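Long-range contact in cysteine synthase (PDB 5XEM), which probably makes L-cysteine and acetate from O-acetyl-L-serine and hydrogen sulfide with pyridoxal 5'-phosphate as cofactor, and also produces hydrogen sulfide: residues V172-F185 with L192-E205. Sequence-based numbering, arbitrary orientation.
With PLP (pyridoxal-5'-phosphate), chain D; 85F ((2R)-2-azanyl-3-[(2R)-2-azanyl-3-oxidanyl-3-oxidanylidene-propyl]sulfanyl-propanoic acid), chain C.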
ATOM      1  N   VAL A 172      22.496  14.859   6.063  1.00 23.09           N
ATOM      2  CA  VAL A 172      22.511  13.783   5.086  1.00 21.76           C
ATOM      3  C   VAL A 172      23.858  13.756   4.395  1.00 20.63           C
ATOM      4  O   VAL A 172      24.283  14.768   3.805  1.00 21.90           O
ATOM      5  CB  VAL A 172      21.399  13.972   4.037  1.00 20.56           C
ATOM      6  CG1 VAL A 172      21.205  12.682   3.229  1.00 20.24           C
ATOM      7  CG2 VAL A 172      20.109  14.382   4.715  1.00 21.68           C
ATOM      8  N   ASP A 173      24.528  12.614   4.479  1.00 18.67           N
ATOM      9  CA  ASP A 173      25.858  12.414   3.886  1.00 19.16           C
ATOM     10  C   ASP A 173      25.846  11.756   2.528  1.00 18.21           C
ATOM     11  O   ASP A 173      26.671  12.089   1.673  1.00 17.74           O
ATOM     12  CB  ASP A 173      26.708  11.575   4.832  1.00 20.01           C
ATOM     13  CG  ASP A 173      26.908  12.261   6.151  1.00 21.20           C
ATOM     14  OD1 ASP A 173      27.400  13.406   6.138  1.00 21.49           O
ATOM     15  OD2 ASP A 173      26.527  11.678   7.188  1.00 23.70           O
ATOM     16  N   VAL A 174      24.907  10.830   2.315  1.00 16.67           N
ATOM     17  CA  VAL A 174      24.870  10.069   1.075  1.00 16.90           C
ATOM     18  C   VAL A 174      23.385   9.822   0.650  1.00 15.85           C
ATOM     19  O   VAL A 174      22.543   9.621   1.485  1.00 15.88           O
ATOM     20  CB  VAL A 174      25.585   8.718   1.249  1.00 16.62           C
ATOM     21  CG1 VAL A 174      25.575   7.948  -0.065  1.00 17.40           C
ATOM     22  CG2 VAL A 174      27.041   8.903   1.740  1.00 17.03           C
ATOM     23  N   PHE A 175      23.105   9.900  -0.643  1.00 16.00           N
ATOM     24  CA  PHE A 175      21.780   9.602  -1.192  1.00 15.33           C
ATOM     25  C   PHE A 175      22.015   8.614  -2.320  1.00 15.15           C
ATOM     26  O   PHE A 175      22.879   8.845  -3.170  1.00 14.78           O
ATOM     27  CB  PHE A 175      21.124  10.894  -1.711  1.00 16.03           C
ATOM     28  CG  PHE A 175      19.870  10.671  -2.522  1.00 15.38           C
ATOM     29  CD1 PHE A 175      18.726  10.172  -1.915  1.00 16.11           C
ATOM     30  CD2 PHE A 175      19.833  10.981  -3.882  1.00 15.49           C
ATOM     31  CE1 PHE A 175      17.561   9.955  -2.645  1.00 15.23           C
ATOM     32  CE2 PHE A 175      18.670  10.783  -4.616  1.00 15.16           C
ATOM     33  CZ  PHE A 175      17.537  10.256  -3.994  1.00 15.37           C
ATOM     34  N   ILE A 176      21.281   7.495  -2.320  1.00 14.38           N
ATOM     35  CA  ILE A 176      21.465   6.447  -3.307  1.00 13.58           C
ATOM     36  C   ILE A 176      20.081   6.149  -3.855  1.00 13.97           C
ATOM     37  O   ILE A 176      19.152   5.935  -3.070  1.00 13.01           O
ATOM     38  CB  ILE A 176      22.146   5.184  -2.718  1.00 14.34           C
ATOM     39  CG1 ILE A 176      23.601   5.527  -2.336  1.00 14.11           C
ATOM     40  CG2 ILE A 176      22.111   4.034  -3.730  1.00 13.23           C
ATOM     41  CD1 ILE A 176      24.334   4.512  -1.501  1.00 14.30           C
ATOM     42  N   CYS A 177      19.954   6.153  -5.190  1.00 14.06           N
ATOM     43  CA  CYS A 177      18.662   6.047  -5.854  1.00 13.43           C
ATOM     44  C   CYS A 177      18.747   5.220  -7.136  1.00 13.28           C
ATOM     45  O   CYS A 177      19.675   5.395  -7.943  1.00 13.48           O
ATOM     46  CB  CYS A 177      18.150   7.454  -6.179  1.00 14.47           C
ATOM     47  SG  CYS A 177      16.444   7.546  -6.741  1.00 15.18           S
ATOM     48  N   GLY A 178      17.786   4.319  -7.323  1.00 11.83           N
ATOM     49  CA  GLY A 178      17.721   3.533  -8.535  1.00 12.70           C
ATOM     50  C   GLY A 178      17.314   4.394  -9.711  1.00 12.99           C
ATOM     51  O   GLY A 178      16.662   5.413  -9.519  1.00 15.07           O
ATOM     52  N   THR A 179      17.686   3.995 -10.924  1.00 12.42           N
ATOM     53  CA  THR A 179      17.365   4.761 -12.127  1.00 11.68           C
ATOM     54  C   THR A 179      16.630   3.959 -13.197  1.00 11.99           C
ATOM     55  O   THR A 179      16.875   2.759 -13.401  1.00 12.44           O
ATOM     56  CB  THR A 179      18.635   5.377 -12.793  1.00 12.34           C
ATOM     57  OG1 THR A 179      19.526   4.319 -13.227  1.00 12.77           O
ATOM     58  CG2 THR A 179      19.331   6.301 -11.805  1.00 12.23           C
ATOM     59  N   GLY A 180      15.732   4.662 -13.873  1.00 11.28           N
ATOM     60  CA  GLY A 180      15.056   4.214 -15.078  1.00 11.66           C
ATOM     61  C   GLY A 180      14.971   5.421 -16.020  1.00 11.78           C
ATOM     62  O   GLY A 180      15.701   5.492 -17.021  1.00 12.24           O
ATOM     63  N   THR A 181      14.095   6.376 -15.711  1.00 11.43           N
ATOM     64  CA  THR A 181      14.166   7.682 -16.383  1.00 11.33           C
ATOM     65  C   THR A 181      15.391   8.498 -15.889  1.00 12.00           C
ATOM     66  O   THR A 181      16.001   9.253 -16.658  1.00 13.09           O
ATOM     67  CB  THR A 181      12.905   8.561 -16.187  1.00 11.26           C
ATOM     68  OG1 THR A 181      12.829   9.033 -14.838  1.00 10.82           O
ATOM     69  CG2 THR A 181      11.625   7.847 -16.617  1.00 10.63           C
ATOM     70  N   GLY A 182      15.731   8.310 -14.621  1.00 11.77           N
ATOM     71  CA  GLY A 182      16.778   9.027 -13.926  1.00 11.72           C
ATOM     72  C   GLY A 182      16.252  10.249 -13.212  1.00 12.55           C
ATOM     73  O   GLY A 182      17.022  11.035 -12.625  1.00 12.36           O
ATOM     74  N   GLY A 183      14.941  10.427 -13.266  1.00 12.47           N
ATOM     75  CA  GLY A 183      14.319  11.632 -12.732  1.00 13.08           C
ATOM     76  C   GLY A 183      14.320  11.716 -11.242  1.00 12.49           C
ATOM     77  O   GLY A 183      14.593  12.788 -10.679  1.00 12.10           O
ATOM     78  N   SER A 184      13.981  10.630 -10.559  1.00 13.22           N
ATOM     79  CA  SER A 184      14.000  10.677  -9.093  1.00 14.30           C
ATOM     80  C   SER A 184      15.424  10.909  -8.590  1.00 14.79           C
ATOM     81  O   SER A 184      15.632  11.735  -7.678  1.00 14.68           O
ATOM     82  CB  SER A 184      13.357   9.437  -8.445  1.00 15.54           C
ATOM     83  OG  SER A 184      13.971   8.266  -8.914  1.00 16.96           O
ATOM     84  N   PHE A 185      16.403  10.195  -9.158  1.00 13.89           N
ATOM     85  CA  PHE A 185      17.790  10.463  -8.793  1.00 14.21           C
ATOM     86  C   PHE A 185      18.160  11.933  -9.038  1.00 14.34           C
ATOM     87  O   PHE A 185      18.734  12.618  -8.153  1.00 14.18           O
ATOM     88  CB  PHE A 185      18.777   9.582  -9.580  1.00 14.01           C
ATOM     89  CG  PHE A 185      20.193  10.071  -9.456  1.00 14.04           C
ATOM     90  CD1 PHE A 185      20.877   9.911  -8.256  1.00 14.64           C
ATOM     91  CD2 PHE A 185      20.797  10.756 -10.481  1.00 14.45           C
ATOM     92  CE1 PHE A 185      22.143  10.422  -8.092  1.00 14.52           C
ATOM     93  CE2 PHE A 185      22.091  11.266 -10.332  1.00 14.71           C
ATOM     94  CZ  PHE A 185      22.749  11.095  -9.131  1.00 14.81           C
ATOM     95  N   LEU A 192      19.465  18.361  -3.093  1.00 18.63           N
ATOM     96  CA  LEU A 192      20.292  18.020  -1.956  1.00 17.50           C
ATOM     97  C   LEU A 192      21.697  18.661  -2.061  1.00 20.08           C
ATOM     98  O   LEU A 192      22.218  19.168  -1.065  1.00 19.49           O
ATOM     99  CB  LEU A 192      20.422  16.503  -1.820  1.00 16.53           C
ATOM    100  CG  LEU A 192      19.159  15.716  -1.417  1.00 15.19           C
ATOM    101  CD1 LEU A 192      19.473  14.215  -1.336  1.00 13.95           C
ATOM    102  CD2 LEU A 192      18.551  16.251  -0.133  1.00 14.86           C
ATOM    103  N   LYS A 193      22.280  18.632  -3.258  1.00 20.49           N
ATOM    104  CA  LYS A 193      23.603  19.195  -3.489  1.00 22.13           C
ATOM    105  C   LYS A 193      23.591  20.727  -3.457  1.00 23.58           C
ATOM    106  O   LYS A 193      24.614  21.346  -3.124  1.00 25.42           O
ATOM    107  CB  LYS A 193      24.192  18.679  -4.805  1.00 21.76           C
ATOM    108  CG  LYS A 193      24.874  17.345  -4.624  1.00 21.65           C
ATOM    109  CD  LYS A 193      25.553  16.799  -5.874  1.00 22.44           C
ATOM    110  CE  LYS A 193      26.493  15.678  -5.465  1.00 21.26           C
ATOM    111  NZ  LYS A 193      27.099  14.857  -6.554  1.00 21.34           N
ATOM    112  N   GLU A 194      22.455  21.341  -3.768  1.00 23.77           N
ATOM    113  CA  GLU A 194      22.322  22.794  -3.581  1.00 25.99           C
ATOM    114  C   GLU A 194      22.365  23.190  -2.108  1.00 27.13           C
ATOM    115  O   GLU A 194      22.998  24.185  -1.762  1.00 27.81           O
ATOM    116  CB  GLU A 194      21.068  23.333  -4.234  1.00 25.93           C
ATOM    117  CG  GLU A 194      21.208  23.455  -5.732  1.00 27.97           C
ATOM    118  CD  GLU A 194      19.909  23.758  -6.434  1.00 27.65           C
ATOM    119  OE1 GLU A 194      18.862  23.935  -5.778  1.00 29.42           O
ATOM    120  OE2 GLU A 194      19.944  23.847  -7.675  1.00 30.04           O
ATOM    121  N   LYS A 195      21.723  22.402  -1.245  1.00 25.80           N
ATOM    122  CA  LYS A 195      21.640  22.707   0.188  1.00 27.60           C
ATOM    123  C   LYS A 195      22.800  22.127   0.995  1.00 27.78           C
ATOM    124  O   LYS A 195      23.151  22.675   2.035  1.00 28.40           O
ATOM    125  CB  LYS A 195      20.327  22.174   0.776  1.00 30.19           C
ATOM    126  CG  LYS A 195      19.061  22.716   0.139  1.00 32.01           C
ATOM    127  CD  LYS A 195      18.929  24.226   0.284  1.00 34.07           C
ATOM    128  CE  LYS A 195      17.473  24.672   0.273  1.00 36.96           C
ATOM    129  NZ  LYS A 195      17.353  26.154   0.438  1.00 38.61           N
ATOM    130  N   LEU A 196      23.367  21.011   0.534  1.00 25.36           N
ATOM    131  CA  LEU A 196      24.450  20.311   1.199  1.00 25.34           C
ATOM    132  C   LEU A 196      25.555  20.025   0.175  1.00 29.54           C
ATOM    133  O   LEU A 196      25.550  18.990  -0.488  1.00 28.40           O
ATOM    134  CB  LEU A 196      23.950  18.989   1.819  1.00 25.97           C
ATOM    135  CG  LEU A 196      22.743  19.072   2.755  1.00 25.65           C
ATOM    136  CD1 LEU A 196      22.237  17.675   3.105  1.00 25.45           C
ATOM    137  CD2 LEU A 196      23.091  19.841   4.019  1.00 26.17           C
ATOM    138  N   PRO A 197      26.534  20.938   0.046  1.00 32.50           N
ATOM    139  CA  PRO A 197      27.540  20.770  -1.015  1.00 32.39           C
ATOM    140  C   PRO A 197      28.520  19.599  -0.838  1.00 31.53           C
ATOM    141  O   PRO A 197      29.164  19.210  -1.817  1.00 32.25           O
ATOM    142  CB  PRO A 197      28.285  22.102  -0.987  1.00 34.93           C
ATOM    143  CG  PRO A 197      28.189  22.548   0.439  1.00 35.61           C
ATOM    144  CD  PRO A 197      26.798  22.132   0.877  1.00 33.89           C
ATOM    145  N   ASN A 198      28.627  19.038   0.370  1.00 29.67           N
ATOM    146  CA  ASN A 198      29.476  17.859   0.605  1.00 28.62           C
ATOM    147  C   ASN A 198      28.745  16.500   0.466  1.00 25.93           C
ATOM    148  O   ASN A 198      29.366  15.442   0.619  1.00 26.32           O
ATOM    149  CB  ASN A 198      30.129  17.920   1.993  1.00 31.86           C
ATOM    150  CG  ASN A 198      31.055  19.122   2.164  1.00 33.73           C
ATOM    151  OD1 ASN A 198      31.828  19.476   1.263  1.00 33.74           O
ATOM    152  ND2 ASN A 198      30.969  19.756   3.323  1.00 33.69           N
ATOM    153  N   ILE A 199      27.442  16.527   0.184  1.00 23.72           N
ATOM    154  CA  ILE A 199      26.671  15.278   0.060  1.00 21.95           C
ATOM    155  C   ILE A 199      27.144  14.547  -1.194  1.00 21.74           C
ATOM    156  O   ILE A 199      27.410  15.192  -2.226  1.00 21.11           O
ATOM    157  CB  ILE A 199      25.141  15.552  -0.006  1.00 21.63           C
ATOM    158  CG1 ILE A 199      24.341  14.258   0.213  1.00 21.47           C
ATOM    159  CG2 ILE A 199      24.741  16.199  -1.323  1.00 20.65           C
ATOM    160  CD1 ILE A 199      22.841  14.458   0.150  1.00 20.81           C
ATOM    161  N   LYS A 200      27.277  13.226  -1.081  1.00 21.15           N
ATOM    162  CA  LYS A 200      27.530  12.339  -2.216  1.00 21.75           C
ATOM    163  C   LYS A 200      26.180  11.757  -2.706  1.00 20.72           C
ATOM    164  O   LYS A 200      25.362  11.322  -1.888  1.00 20.65           O
ATOM    165  CB  LYS A 200      28.492  11.210  -1.825  1.00 23.88           C
ATOM    166  CG  LYS A 200      29.870  11.665  -1.286  1.00 26.20           C
ATOM    167  CD  LYS A 200      30.675  12.404  -2.340  1.00 28.29           C
ATOM    168  CE  LYS A 200      32.053  12.829  -1.810  1.00 31.23           C
ATOM    169  NZ  LYS A 200      31.985  14.147  -1.087  1.00 33.36           N
ATOM    170  N   THR A 201      25.964  11.763  -4.021  1.00 19.21           N
ATOM    171  CA  THR A 201      24.718  11.271  -4.625  1.00 17.95           C
ATOM    172  C   THR A 201      25.027  10.247  -5.722  1.00 18.08           C
ATOM    173  O   THR A 201      25.843  10.541  -6.632  1.00 17.06           O
ATOM    174  CB  THR A 201      23.877  12.439  -5.181  1.00 17.42           C
ATOM    175  OG1 THR A 201      24.617  13.150  -6.193  1.00 17.27           O
ATOM    176  CG2 THR A 201      23.482  13.421  -4.066  1.00 16.68           C
ATOM    177  N   PHE A 202      24.411   9.056  -5.622  1.00 15.80           N
ATOM    178  CA  PHE A 202      24.721   7.954  -6.521  1.00 16.69           C
ATOM    179  C   PHE A 202      23.461   7.331  -7.136  1.00 15.34           C
ATOM    180  O   PHE A 202      22.580   6.914  -6.380  1.00 14.85           O
ATOM    181  CB  PHE A 202      25.458   6.837  -5.793  1.00 17.28           C
ATOM    182  CG  PHE A 202      26.706   7.278  -5.065  1.00 19.47           C
ATOM    183  CD1 PHE A 202      26.640   7.694  -3.748  1.00 18.69           C
ATOM    184  CD2 PHE A 202      27.944   7.227  -5.692  1.00 20.60           C
ATOM    185  CE1 PHE A 202      27.782   8.092  -3.076  1.00 21.36           C
ATOM    186  CE2 PHE A 202      29.097   7.620  -5.014  1.00 21.14           C
ATOM    187  CZ  PHE A 202      29.018   8.037  -3.709  1.00 20.45           C
ATOM    188  N   PRO A 203      23.417   7.232  -8.483  1.00 14.89           N
ATOM    189  CA  PRO A 203      22.431   6.431  -9.172  1.00 14.50           C
ATOM    190  C   PRO A 203      22.830   4.960  -9.165  1.00 13.97           C
ATOM    191  O   PRO A 203      24.043   4.640  -9.086  1.00 15.24           O
ATOM    192  CB  PRO A 203      22.466   7.006 -10.586  1.00 14.77           C
ATOM    193  CG  PRO A 203      23.905   7.340 -10.794  1.00 15.00           C
ATOM    194  CD  PRO A 203      24.417   7.756  -9.440  1.00 15.05           C
ATOM    195  N   VAL A 204      21.830   4.067  -9.247  1.00 12.96           N
ATOM    196  CA  VAL A 204      22.061   2.649  -9.377  1.00 12.77           C
ATOM    197  C   VAL A 204      21.423   2.200 -10.689  1.00 12.57           C
ATOM    198  O   VAL A 204      20.339   2.663 -11.051  1.00 12.15           O
ATOM    199  CB  VAL A 204      21.446   1.825  -8.209  1.00 12.88           C
ATOM    200  CG1 VAL A 204      21.896   0.368  -8.330  1.00 13.23           C
ATOM    201  CG2 VAL A 204      21.779   2.437  -6.838  1.00 11.96           C
ATOM    202  N   GLU A 205      22.112   1.331 -11.411  1.00 11.75           N
ATOM    203  CA  GLU A 205      21.555   0.713 -12.618  1.00 12.24           C
ATOM    204  C   GLU A 205      21.704  -0.799 -12.535  1.00 11.62           C
ATOM    205  O   GLU A 205      22.439  -1.315 -11.681  1.00 11.62           O
ATOM    206  CB  GLU A 205      22.236   1.309 -13.868  1.00 12.81           C
ATOM    207  CG  GLU A 205      23.675   0.880 -14.085  1.00 13.21           C
ATOM    208  CD  GLU A 205      24.307   1.509 -15.322  1.00 15.18           C
ATOM    209  OE1 GLU A 205      23.585   2.184 -16.093  1.00 14.84           O
ATOM    210  OE2 GLU A 205      25.528   1.314 -15.520  1.00 14.13           O
TER
HETATM  211  N1  PLP D 502      11.933   1.529  -9.470  1.00 11.63           N
HETATM  212  C2  PLP D 502      10.699   1.319  -9.954  1.00 12.08           C
HETATM  213  C2A PLP D 502       9.803   0.256  -9.317  1.00 11.06           C
HETATM  214  C3  PLP D 502      10.203   2.081 -11.027  1.00 11.97           C
HETATM  215  O3  PLP D 502       8.945   1.861 -11.488  1.00 13.45           O
HETATM  216  C4  PLP D 502      11.003   3.058 -11.613  1.00 12.28           C
HETATM  217  C4A PLP D 502      10.509   3.900 -12.778  1.00 12.57           C
HETATM  218  C5  PLP D 502      12.284   3.253 -11.079  1.00 11.95           C
HETATM  219  C6  PLP D 502      12.709   2.476 -10.004  1.00 12.23           C
HETATM  220  C5A PLP D 502      13.243   4.292 -11.618  1.00 12.28           C
HETATM  221  O4P PLP D 502      12.776   5.642 -11.260  1.00 11.96           O
HETATM  222  P   PLP D 502      13.090   6.951 -12.168  1.00 12.45           P
HETATM  223  O1P PLP D 502      12.734   8.124 -11.439  1.00 12.50           O
HETATM  224  O2P PLP D 502      12.338   6.721 -13.386  1.00 13.12           O
HETATM  225  O3P PLP D 502      14.540   6.821 -12.480  1.00 11.05           O
HETATM  226  N   85F C 501       9.735   3.257 -13.642  1.00 14.23           N
HETATM  227  CA  85F C 501       9.240   3.935 -14.859  1.00 13.70           C
HETATM  228  CB  85F C 501      10.011   3.439 -16.102  1.00 15.71           C
HETATM  229  SG  85F C 501      11.699   3.989 -16.177  1.00 18.25           S
HETATM  230  CD  85F C 501      12.357   3.401 -17.753  1.00 16.79           C
HETATM  231  CE  85F C 501      12.362   1.859 -17.922  1.00 16.87           C
HETATM  232  NZ2 85F C 501      12.967   1.186 -16.765  1.00 16.00           N
HETATM  233  CZ1 85F C 501      13.203   1.532 -19.186  1.00 17.16           C
HETATM  234  OH1 85F C 501      13.469   0.306 -19.364  1.00 16.22           O
HETATM  235  OH2 85F C 501      13.592   2.454 -19.957  1.00 15.94           O
HETATM  236  C   85F C 501       7.757   3.705 -15.049  1.00 13.13           C
HETATM  237  OXT 85F C 501       7.094   3.436 -14.035  1.00 11.94           O
HETATM  238  O   85F C 501       7.292   3.849 -16.208  1.00 13.72           O
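Phe-185, from the first turn of helix 183-195, lays its ring over Pro-203 of strand 200-205: Pro-203 CB sits 3.9 Å from the ring centroid and 8° off the normal, a CH-pi contact, while the carbonyl carbon of Thr-201 meets the ring at its edge. With CG trans to its own nitrogen (chi1 166°), the ring extends from the helix across to the strand. Thr-179 lies side by side with the same proline, its CG2 3.4 Å from Pro-203 CB, tighter than usual for two carbons. The Thr-179 hydroxyl, swung between backbone N and carbonyl carbon (chi1 63°), donates from above the carbonyl plane, Thr-179 OG1 to Val-204 O 2.9 Å. The same oxygen accepts from Thr-179 N, so two bonds from one residue grip it where the parallel pairing of strands 174-178 and 200-205 ends. On the sheet face that carries Phe-175, Thr-201 and Pro-203, Leu-192 CD1 presses on Phe-175 CB at 3.7 Å, the two side chains crossing at about a right angle, and Thr-201 CG2 comes to the edge of the Phe-175 ring. On the opposite face, which helix 269-284 covers, Val-174 CG1 abuts the edge of the Phe-202 ring, 3.7 Å from its CE1, and Ile-176 CG2 meets Val-204 CG2 at 3.5 Å. Beyond Thr-179 the chain turns around the phosphate of PLP: the amides of Gly-180 and Gly-182 both donate to O3P, Thr-181 gives its amide and hydroxyl to O2P, and Ser-184 OG bonds O1P at 2.8 Å, alongside its own amide. Helix 183-195 begins at this anion, so its dipole probably favours the phosphate. Strand, glycine-rich phosphate loop, helix and neighbouring parallel strand form a beta-alpha-beta unit, with the phosphate-binding loop characteristic of PLP-dependent enzymes of the cysteine synthase family.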